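Local structure of dTDP-4-amino-4,6-dideoxyglucose formyltransferase (Shewanella sp. FDAARGOS_354, 6V2T) at residues I28-K33 and V96-K101; Y59-K64 and C100-P105. The protein probably transfers a formyl group from a folate cofactor to the 4-amino group of dTDP-4-amino-4,6-dideoxyglucose, a sugar linked to the lipopolysaccharide O-antigen. All coordinates share one frame; numbering follows the deposited sequence.

Contact 1: I28-K33 and V96-K101. With 0FX (dTDP-4-amino-4,6-dideoxyglucose), chain G; FOL (folic acid), chain H.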
loop_
_atom_site.group_PDB
_atom_site.type_symbol
_atom_site.label_atom_id
_atom_site.label_comp_id
_atom_site.label_asym_id
_atom_site.label_seq_id
_atom_site.Cartn_x
_atom_site.Cartn_y
_atom_site.Cartn_z
ATOM N N ILE B 28 -12.217 12.368 32.444
ATOM C CA ILE B 28 -11.464 12.106 31.194
ATOM C C ILE B 28 -12.492 11.885 30.088
ATOM O O ILE B 28 -13.334 10.964 30.206
ATOM C CB ILE B 28 -10.434 10.992 31.430
ATOM C CG1 ILE B 28 -9.425 11.455 32.489
ATOM C CG2 ILE B 28 -9.740 10.598 30.137
ATOM C CD1 ILE B 28 -8.621 10.346 33.066
ATOM N N VAL B 29 -12.512 12.810 29.118
ATOM C CA VAL B 29 -13.382 12.724 27.918
ATOM C C VAL B 29 -12.496 12.335 26.745
ATOM O O VAL B 29 -11.518 13.048 26.446
ATOM C CB VAL B 29 -14.135 14.021 27.603
ATOM C CG1 VAL B 29 -15.153 13.804 26.492
ATOM C CG2 VAL B 29 -14.810 14.597 28.827
ATOM N N SER B 30 -12.841 11.247 26.087
ATOM C CA SER B 30 -11.952 10.618 25.094
ATOM C C SER B 30 -12.744 9.791 24.080
ATOM O O SER B 30 -13.674 9.055 24.484
ATOM C CB SER B 30 -10.959 9.760 25.783
ATOM O OG SER B 30 -10.084 9.204 24.822
ATOM N N ASP B 31 -12.313 9.851 22.825
ATOM C CA ASP B 31 -12.904 9.064 21.708
ATOM C C ASP B 31 -11.831 8.163 21.087
ATOM O O ASP B 31 -12.025 7.765 19.933
ATOM C CB ASP B 31 -13.559 10.022 20.714
ATOM C CG ASP B 31 -14.807 10.640 21.315
ATOM O OD1 ASP B 31 -15.733 9.871 21.695
ATOM O OD2 ASP B 31 -14.824 11.862 21.454
ATOM N N ASN B 32 -10.765 7.860 21.839
ATOM C CA ASN B 32 -9.579 7.073 21.405
ATOM C C ASN B 32 -9.350 5.924 22.397
ATOM O O ASN B 32 -8.946 6.176 23.572
ATOM C CB ASN B 32 -8.344 7.962 21.267
ATOM C CG ASN B 32 -7.177 7.284 20.573
ATOM O OD1 ASN B 32 -6.311 6.706 21.224
ATOM N ND2 ASN B 32 -7.142 7.365 19.253
ATOM N N LYS B 33 -9.622 4.689 21.968
ATOM C CA LYS B 33 -9.515 3.510 22.861
ATOM C C LYS B 33 -8.060 3.348 23.288
ATOM O O LYS B 33 -7.804 3.146 24.471
ATOM C CB LYS B 33 -10.079 2.244 22.202
ATOM C CG LYS B 33 -10.343 1.099 23.169
ATOM C CD LYS B 33 -10.061 -0.272 22.595
ATOM C CE LYS B 33 -9.423 -1.200 23.604
ATOM N NZ LYS B 33 -8.737 -2.329 22.937
ATOM N N VAL B 96 -9.952 16.508 31.425
ATOM C CA VAL B 96 -8.887 16.176 30.437
ATOM C C VAL B 96 -9.547 15.655 29.155
ATOM O O VAL B 96 -10.236 14.619 29.177
ATOM C CB VAL B 96 -7.839 15.198 30.991
ATOM C CG1 VAL B 96 -6.813 14.862 29.929
ATOM C CG2 VAL B 96 -7.161 15.739 32.239
ATOM N N SER B 97 -9.346 16.392 28.067
ATOM C CA SER B 97 -9.716 15.969 26.709
ATOM C C SER B 97 -8.585 15.105 26.174
ATOM O O SER B 97 -7.469 15.621 26.016
ATOM C CB SER B 97 -9.944 17.148 25.812
ATOM O OG SER B 97 -9.857 16.714 24.479
ATOM N N ALA B 98 -8.865 13.844 25.914
ATOM C CA ALA B 98 -7.901 12.884 25.341
ATOM C C ALA B 98 -8.428 12.471 23.966
ATOM O O ALA B 98 -9.149 11.453 23.868
ATOM C CB ALA B 98 -7.707 11.720 26.283
ATOM N N HIS B 99 -8.092 13.250 22.937
ATOM C CA HIS B 99 -8.612 13.030 21.563
ATOM C C HIS B 99 -10.145 13.047 21.643
ATOM O O HIS B 99 -10.774 12.074 21.263
ATOM C CB HIS B 99 -8.052 11.730 20.989
ATOM C CG HIS B 99 -6.578 11.733 20.749
ATOM N ND1 HIS B 99 -6.014 11.035 19.711
ATOM C CD2 HIS B 99 -5.562 12.340 21.397
ATOM C CE1 HIS B 99 -4.698 11.192 19.744
ATOM N NE2 HIS B 99 -4.397 12.000 20.774
ATOM N N CYS B 100 -10.701 14.122 22.193
ATOM C CA CYS B 100 -12.155 14.370 22.311
ATOM C C CYS B 100 -12.676 14.930 20.987
ATOM O O CYS B 100 -12.137 15.973 20.560
ATOM C CB CYS B 100 -12.432 15.366 23.422
ATOM S SG CYS B 100 -14.190 15.677 23.655
ATOM N N LYS B 101 -13.679 14.273 20.388
ATOM C CA LYS B 101 -14.311 14.686 19.093
ATOM C C LYS B 101 -15.145 15.972 19.255
ATOM O O LYS B 101 -15.509 16.541 18.220
ATOM C CB LYS B 101 -15.200 13.570 18.522
ATOM C CG LYS B 101 -14.474 12.337 18.001
ATOM C CD LYS B 101 -15.388 11.138 17.759
ATOM C CE LYS B 101 -14.676 9.971 17.100
ATOM N NZ LYS B 101 -14.249 10.316 15.722
HETATM O O4P 0FX G . -6.545 11.000 16.538
HETATM P P2 0FX G . -7.928 10.403 16.804
HETATM O O3P 0FX G . -8.100 9.944 18.218
HETATM O O1G 0FX G . -8.866 11.642 16.582
HETATM C C1G 0FX G . -9.758 12.011 17.630
HETATM C C2G 0FX G . -11.080 12.283 16.940
HETATM O O2G 0FX G . -11.623 11.144 16.246
HETATM C C3G 0FX G . -10.827 13.394 15.935
HETATM O O3G 0FX G . -12.100 13.727 15.363
HETATM C C4G 0FX G . -10.133 14.604 16.590
HETATM N N4A 0FX G . -9.673 15.517 15.539
HETATM C C5G 0FX G . -8.917 14.267 17.445
HETATM C C6G 0FX G . -8.443 15.503 18.237
HETATM O O5G 0FX G . -9.261 13.185 18.315
HETATM O OPP 0FX G . -8.501 9.010 16.019
HETATM P P 0FX G . -8.922 9.268 14.531
HETATM O O1P 0FX G . -9.998 10.209 14.253
HETATM O O2P 0FX G . -9.416 7.950 13.999
HETATM O O5 0FX G . -7.699 9.534 13.569
HETATM C C5 0FX G . -6.479 8.864 13.744
HETATM C C4 0FX G . -5.722 8.962 12.413
HETATM O O4 0FX G . -6.349 8.191 11.387
HETATM C C3 0FX G . -5.689 10.375 11.804
HETATM O O3 0FX G . -4.699 11.199 12.405
HETATM C C2 0FX G . -5.483 10.137 10.288
HETATM C C1 0FX G . -6.177 8.755 10.131
HETATM N N11 0FX G . -7.482 8.928 9.507
HETATM C C61 0FX G . -8.629 8.942 10.221
HETATM C C51 0FX G . -9.844 9.088 9.553
HETATM C C5A 0FX G . -11.147 9.118 10.343
HETATM C C21 0FX G . -7.495 9.044 8.173
HETATM O O21 0FX G . -6.318 9.028 7.499
HETATM N N31 0FX G . -8.652 9.203 7.487
HETATM C C41 0FX G . -9.833 9.223 8.160
HETATM O O41 0FX G . -10.983 9.435 7.454
HETATM N N1 FOL H . -12.357 22.430 22.798
HETATM C C2 FOL H . -11.895 23.679 22.969
HETATM N NA2 FOL H . -12.738 24.653 23.299
HETATM N N3 FOL H . -10.562 23.963 22.855
HETATM C C4 FOL H . -9.698 22.999 22.502
HETATM O O4 FOL H . -8.494 23.356 22.420
HETATM C C4A FOL H . -10.158 21.698 22.319
HETATM N N5 FOL H . -9.365 20.695 21.941
HETATM C C6 FOL H . -9.870 19.438 21.378
HETATM C C7 FOL H . -11.174 19.092 22.121
HETATM N N8 FOL H . -12.043 20.224 22.302
HETATM C C8A FOL H . -11.526 21.450 22.477
HETATM C C9 FOL H . -9.853 19.421 19.804
HETATM N N10 FOL H . -10.951 18.642 19.224
HETATM C C11 FOL H . -13.283 19.602 15.855
HETATM C C12 FOL H . -13.531 18.462 16.623
HETATM C C13 FOL H . -12.733 18.156 17.730
HETATM C C14 FOL H . -11.693 18.976 18.117
HETATM C C15 FOL H . -11.466 20.125 17.368
HETATM C C16 FOL H . -12.248 20.436 16.252
HETATM C C FOL H . -14.162 19.949 14.677
HETATM O O FOL H . -15.262 19.441 14.664
HETATM N N FOL H . -13.823 20.827 13.730
#

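Contact 2: Y59-K64 and C100-P105. With FOL (folic acid), chain H; 0FX (dTDP-4-amino-4,6-dideoxyglucose), chain G.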
loop_
_atom_site.group_PDB
_atom_site.type_symbol
_atom_site.label_atom_id
_atom_site.label_comp_id
_atom_site.label_asym_id
_atom_site.label_seq_id
_atom_site.Cartn_x
_atom_site.Cartn_y
_atom_site.Cartn_z
ATOM N N TYR B 59 -17.045 9.115 26.682
ATOM C CA TYR B 59 -16.756 9.346 25.244
ATOM C C TYR B 59 -17.762 10.378 24.747
ATOM O O TYR B 59 -18.699 10.710 25.494
ATOM C CB TYR B 59 -16.759 8.038 24.453
ATOM C CG TYR B 59 -18.115 7.393 24.375
ATOM C CD1 TYR B 59 -19.071 7.871 23.499
ATOM C CD2 TYR B 59 -18.450 6.317 25.183
ATOM C CE1 TYR B 59 -20.329 7.302 23.418
ATOM C CE2 TYR B 59 -19.698 5.722 25.099
ATOM C CZ TYR B 59 -20.645 6.222 24.220
ATOM O OH TYR B 59 -21.890 5.670 24.131
ATOM N N SER B 60 -17.523 10.920 23.549
ATOM C CA SER B 60 -18.299 12.051 22.987
ATOM C C SER B 60 -19.608 11.499 22.420
ATOM O O SER B 60 -19.581 10.407 21.834
ATOM C CB SER B 60 -17.545 12.811 21.917
ATOM O OG SER B 60 -16.455 13.544 22.450
ATOM N N ALA B 61 -20.689 12.263 22.561
ATOM C CA ALA B 61 -22.037 11.938 22.038
ATOM C C ALA B 61 -21.954 11.738 20.516
ATOM O O ALA B 61 -22.517 10.752 20.009
ATOM C CB ALA B 61 -22.988 13.056 22.416
ATOM N N ILE B 62 -21.206 12.606 19.833
ATOM C CA ILE B 62 -21.117 12.650 18.342
ATOM C C ILE B 62 -20.296 11.459 17.816
ATOM O O ILE B 62 -20.310 11.233 16.586
ATOM C CB ILE B 62 -20.569 14.019 17.887
ATOM C CG1 ILE B 62 -20.886 14.285 16.412
ATOM C CG2 ILE B 62 -19.084 14.155 18.191
ATOM C CD1 ILE B 62 -21.076 15.748 16.063
ATOM N N ASN B 63 -19.625 10.711 18.702
ATOM C CA ASN B 63 -18.865 9.485 18.346
ATOM C C ASN B 63 -19.818 8.585 17.562
ATOM O O ASN B 63 -20.879 8.214 18.120
ATOM C CB ASN B 63 -18.257 8.765 19.560
ATOM C CG ASN B 63 -17.162 7.792 19.184
ATOM O OD1 ASN B 63 -17.247 7.144 18.146
ATOM N ND2 ASN B 63 -16.120 7.683 20.002
ATOM N N LYS B 64 -19.458 8.298 16.311
ATOM C CA LYS B 64 -20.256 7.475 15.367
ATOM C C LYS B 64 -19.993 5.976 15.582
ATOM O O LYS B 64 -20.863 5.199 15.161
ATOM C CB LYS B 64 -19.967 7.902 13.923
ATOM C CG LYS B 64 -20.228 9.373 13.621
ATOM C CD LYS B 64 -20.200 9.720 12.137
ATOM C CE LYS B 64 -21.543 9.579 11.447
ATOM N NZ LYS B 64 -22.513 10.597 11.918
ATOM N N CYS B 100 -10.701 14.122 22.193
ATOM C CA CYS B 100 -12.155 14.370 22.311
ATOM C C CYS B 100 -12.676 14.930 20.987
ATOM O O CYS B 100 -12.137 15.973 20.560
ATOM C CB CYS B 100 -12.432 15.366 23.422
ATOM S SG CYS B 100 -14.190 15.677 23.655
ATOM N N LYS B 101 -13.679 14.273 20.388
ATOM C CA LYS B 101 -14.311 14.686 19.093
ATOM C C LYS B 101 -15.145 15.972 19.255
ATOM O O LYS B 101 -15.509 16.541 18.220
ATOM C CB LYS B 101 -15.200 13.570 18.522
ATOM C CG LYS B 101 -14.474 12.337 18.001
ATOM C CD LYS B 101 -15.388 11.138 17.759
ATOM C CE LYS B 101 -14.676 9.971 17.100
ATOM N NZ LYS B 101 -14.249 10.316 15.722
ATOM N N GLN B 102 -15.462 16.434 20.472
ATOM C CA GLN B 102 -16.349 17.626 20.645
ATOM C C GLN B 102 -15.553 18.873 21.017
ATOM O O GLN B 102 -14.672 18.792 21.872
ATOM C CB GLN B 102 -17.380 17.427 21.750
ATOM C CG GLN B 102 -18.382 16.319 21.479
ATOM C CD GLN B 102 -19.408 16.261 22.587
ATOM O OE1 GLN B 102 -19.144 15.774 23.689
ATOM N NE2 GLN B 102 -20.584 16.798 22.306
ATOM N N ILE B 103 -15.919 20.018 20.450
ATOM C CA ILE B 103 -15.386 21.334 20.878
ATOM C C ILE B 103 -16.023 21.691 22.223
ATOM O O ILE B 103 -17.263 21.622 22.322
ATOM C CB ILE B 103 -15.642 22.411 19.813
ATOM C CG1 ILE B 103 -14.956 22.052 18.490
ATOM C CG2 ILE B 103 -15.183 23.765 20.351
ATOM C CD1 ILE B 103 -15.622 22.632 17.250
ATOM N N PHE B 104 -15.215 22.052 23.227
ATOM C CA PHE B 104 -15.739 22.500 24.544
ATOM C C PHE B 104 -16.293 23.906 24.386
ATOM O O PHE B 104 -15.618 24.768 23.838
ATOM C CB PHE B 104 -14.676 22.461 25.644
ATOM C CG PHE B 104 -14.323 21.086 26.149
ATOM C CD1 PHE B 104 -14.509 19.958 25.367
ATOM C CD2 PHE B 104 -13.794 20.926 27.426
ATOM C CE1 PHE B 104 -14.157 18.704 25.839
ATOM C CE2 PHE B 104 -13.421 19.669 27.883
ATOM C CZ PHE B 104 -13.608 18.568 27.092
ATOM N N PRO B 105 -17.530 24.190 24.851
ATOM C CA PRO B 105 -18.048 25.547 24.829
ATOM C C PRO B 105 -17.323 26.445 25.839
ATOM O O PRO B 105 -16.774 25.947 26.831
ATOM C CB PRO B 105 -19.509 25.367 25.251
ATOM C CG PRO B 105 -19.463 24.167 26.164
ATOM C CD PRO B 105 -18.451 23.256 25.512
HETATM N N1 FOL H . -12.357 22.430 22.798
HETATM C C2 FOL H . -11.895 23.679 22.969
HETATM N NA2 FOL H . -12.738 24.653 23.299
HETATM N N3 FOL H . -10.562 23.963 22.855
HETATM C C4 FOL H . -9.698 22.999 22.502
HETATM O O4 FOL H . -8.494 23.356 22.420
HETATM C C4A FOL H . -10.158 21.698 22.319
HETATM N N5 FOL H . -9.365 20.695 21.941
HETATM C C6 FOL H . -9.870 19.438 21.378
HETATM C C7 FOL H . -11.174 19.092 22.121
HETATM N N8 FOL H . -12.043 20.224 22.302
HETATM C C8A FOL H . -11.526 21.450 22.477
HETATM C C9 FOL H . -9.853 19.421 19.804
HETATM N N10 FOL H . -10.951 18.642 19.224
HETATM C C11 FOL H . -13.283 19.602 15.855
HETATM C C12 FOL H . -13.531 18.462 16.623
HETATM C C13 FOL H . -12.733 18.156 17.730
HETATM C C14 FOL H . -11.693 18.976 18.117
HETATM C C15 FOL H . -11.466 20.125 17.368
HETATM C C16 FOL H . -12.248 20.436 16.252
HETATM C C FOL H . -14.162 19.949 14.677
HETATM O O FOL H . -15.262 19.441 14.664
HETATM N N FOL H . -13.823 20.827 13.730
HETATM O O4P 0FX G . -6.545 11.000 16.538
HETATM P P2 0FX G . -7.928 10.403 16.804
HETATM O O3P 0FX G . -8.100 9.944 18.218
HETATM O O1G 0FX G . -8.866 11.642 16.582
HETATM C C1G 0FX G . -9.758 12.011 17.630
HETATM C C2G 0FX G . -11.080 12.283 16.940
HETATM O O2G 0FX G . -11.623 11.144 16.246
HETATM C C3G 0FX G . -10.827 13.394 15.935
HETATM O O3G 0FX G . -12.100 13.727 15.363
HETATM C C4G 0FX G . -10.133 14.604 16.590
HETATM N N4A 0FX G . -9.673 15.517 15.539
HETATM C C5G 0FX G . -8.917 14.267 17.445
HETATM C C6G 0FX G . -8.443 15.503 18.237
HETATM O O5G 0FX G . -9.261 13.185 18.315
HETATM O OPP 0FX G . -8.501 9.010 16.019
HETATM P P 0FX G . -8.922 9.268 14.531
HETATM O O1P 0FX G . -9.998 10.209 14.253
HETATM O O2P 0FX G . -9.416 7.950 13.999
HETATM O O5 0FX G . -7.699 9.534 13.569
HETATM C C5 0FX G . -6.479 8.864 13.744
HETATM C C4 0FX G . -5.722 8.962 12.413
HETATM O O4 0FX G . -6.349 8.191 11.387
HETATM C C3 0FX G . -5.689 10.375 11.804
HETATM O O3 0FX G . -4.699 11.199 12.405
HETATM C C2 0FX G . -5.483 10.137 10.288
HETATM C C1 0FX G . -6.177 8.755 10.131
HETATM N N11 0FX G . -7.482 8.928 9.507
HETATM C C61 0FX G . -8.629 8.942 10.221
HETATM C C51 0FX G . -9.844 9.088 9.553
HETATM C C5A 0FX G . -11.147 9.118 10.343
HETATM C C21 0FX G . -7.495 9.044 8.173
HETATM O O21 0FX G . -6.318 9.028 7.499
HETATM N N31 0FX G . -8.652 9.203 7.487
HETATM C C41 0FX G . -9.833 9.223 8.160
HETATM O O41 0FX G . -10.983 9.435 7.454
#

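Contact 1: I28-K33 and V96-K101
V29 and S97 sit side by side on two parallel strands of the Rossmann-like formyltransferase sheet, whose strand order (3-2-1-4-5 in its first five) puts the switch point between them. The strand axes approach to 4.7 Å at 23°. V29 is held by both its backbone polar atoms: its N donates to V96 O (2.9 Å), and its O accepts from A98 N. On one face, I28 CG1 packs loosely on V96; on the other, V29 CG1 meets C100 SG at 3.5 Å.

Farther along, side-chain and backbone bonds both join the segments. With S30 OG anti to the backbone N (chi1 -178°), the hydroxyl donates to A98 O at 2.6 Å, in the carbonyl plane. D31 N then reaches H99 O from above that carbonyl's plane. OD2 of D31 accepts K101 N at 2.9 Å through its anti lone pair and is also hydrogen-bonded to S60 OG, while OD1 is bonded to N63 ND2. D31 CG rests 3.6 Å from K101 CD, yet K101 NZ stays well clear of the carboxylate: the chain bends at its last torsion and NZ donates to O2G of 0FX (2.8 Å).

N32 and H99 run alongside each other in the same direction, amide and ring planes 54° apart, and both donate to one phosphate oxygen of 0FX, O3P. H99 ND1 is 2.8 Å from O3P, which lies at the ring edge, and its other nitrogen, NE2, is hydrogen-bonded to E182. This second partner probably steadies the imidazole's rotation.

N32 OD1 caps helix 33-45 at L35 N, and that helix covers I28, S30 and A98. Strand 53-60 flanks 24-30 on the side away from 94-98, and Y175 of helix 171-194 packs on N32 and H99.

Contact 2: Y59-K64 and C100-P105
C100 meets S60 where the folate-binding loop after strand 94-98 passes a type I beta turn, S60 to N63, that ends strand 53-60. The turn is closed by N63 N donating to S60 O, and no hydrogen bond crosses between the two segments, so the contact rests on van der Waals packing. C100 SG lies 3.3 Å from S60 OG, whose hydrogen bond goes instead to D31. The C100 carbonyl faces the other way and accepts N10 of the folate at 3.2 Å, with an N-H...O angle of 168°.

K101 lays its aliphatic chain over the turn. Its CB touches I62 CG2 at 3.9 Å, and farther out its CE lies across the N63 amide, 3.9 Å from CG; that amide's ND2 is bound to D31.

At Q102, CG anti to the carbonyl carbon (chi1 -64°) carries an extended side chain past S60, with CG 3.5 Å from S60 OG. The amide beyond is fixed from outside, OE1 by V79 N and NE2 by N78, while Q102 N bonds to C100 SG at 3.5 Å.

I103 turns to the ligand, its CG1 against the folate's benzoyl ring. F104 comes next, with C100 SG in plane at its ring edge, and its carbonyl O accepts folate NA2 at 2.9 Å.

Contacts 1 and 2 share C100 and K101, their centres lie 8 Å apart, and D31 joins them. Its OD2 is 2.5 Å from S60 OG and its OD1 is 2.8 Å from N63 ND2, both probable hydrogen bonds, so the carboxylate of contact 1 also holds the turn of contact 2. Neighbouring strands 24-30 and 53-60 bring the two together at their C-terminal ends. Both contacts touch both ligands: N32 and H99 of contact 1 hold the phosphate, the shared K101 reaches the sugar and C100 the folate, and F104 of contact 2 bonds the folate's far end. FOL N10 stands 5.0 Å from 0FX N4A, consistent with formyl transfer between these two nitrogens.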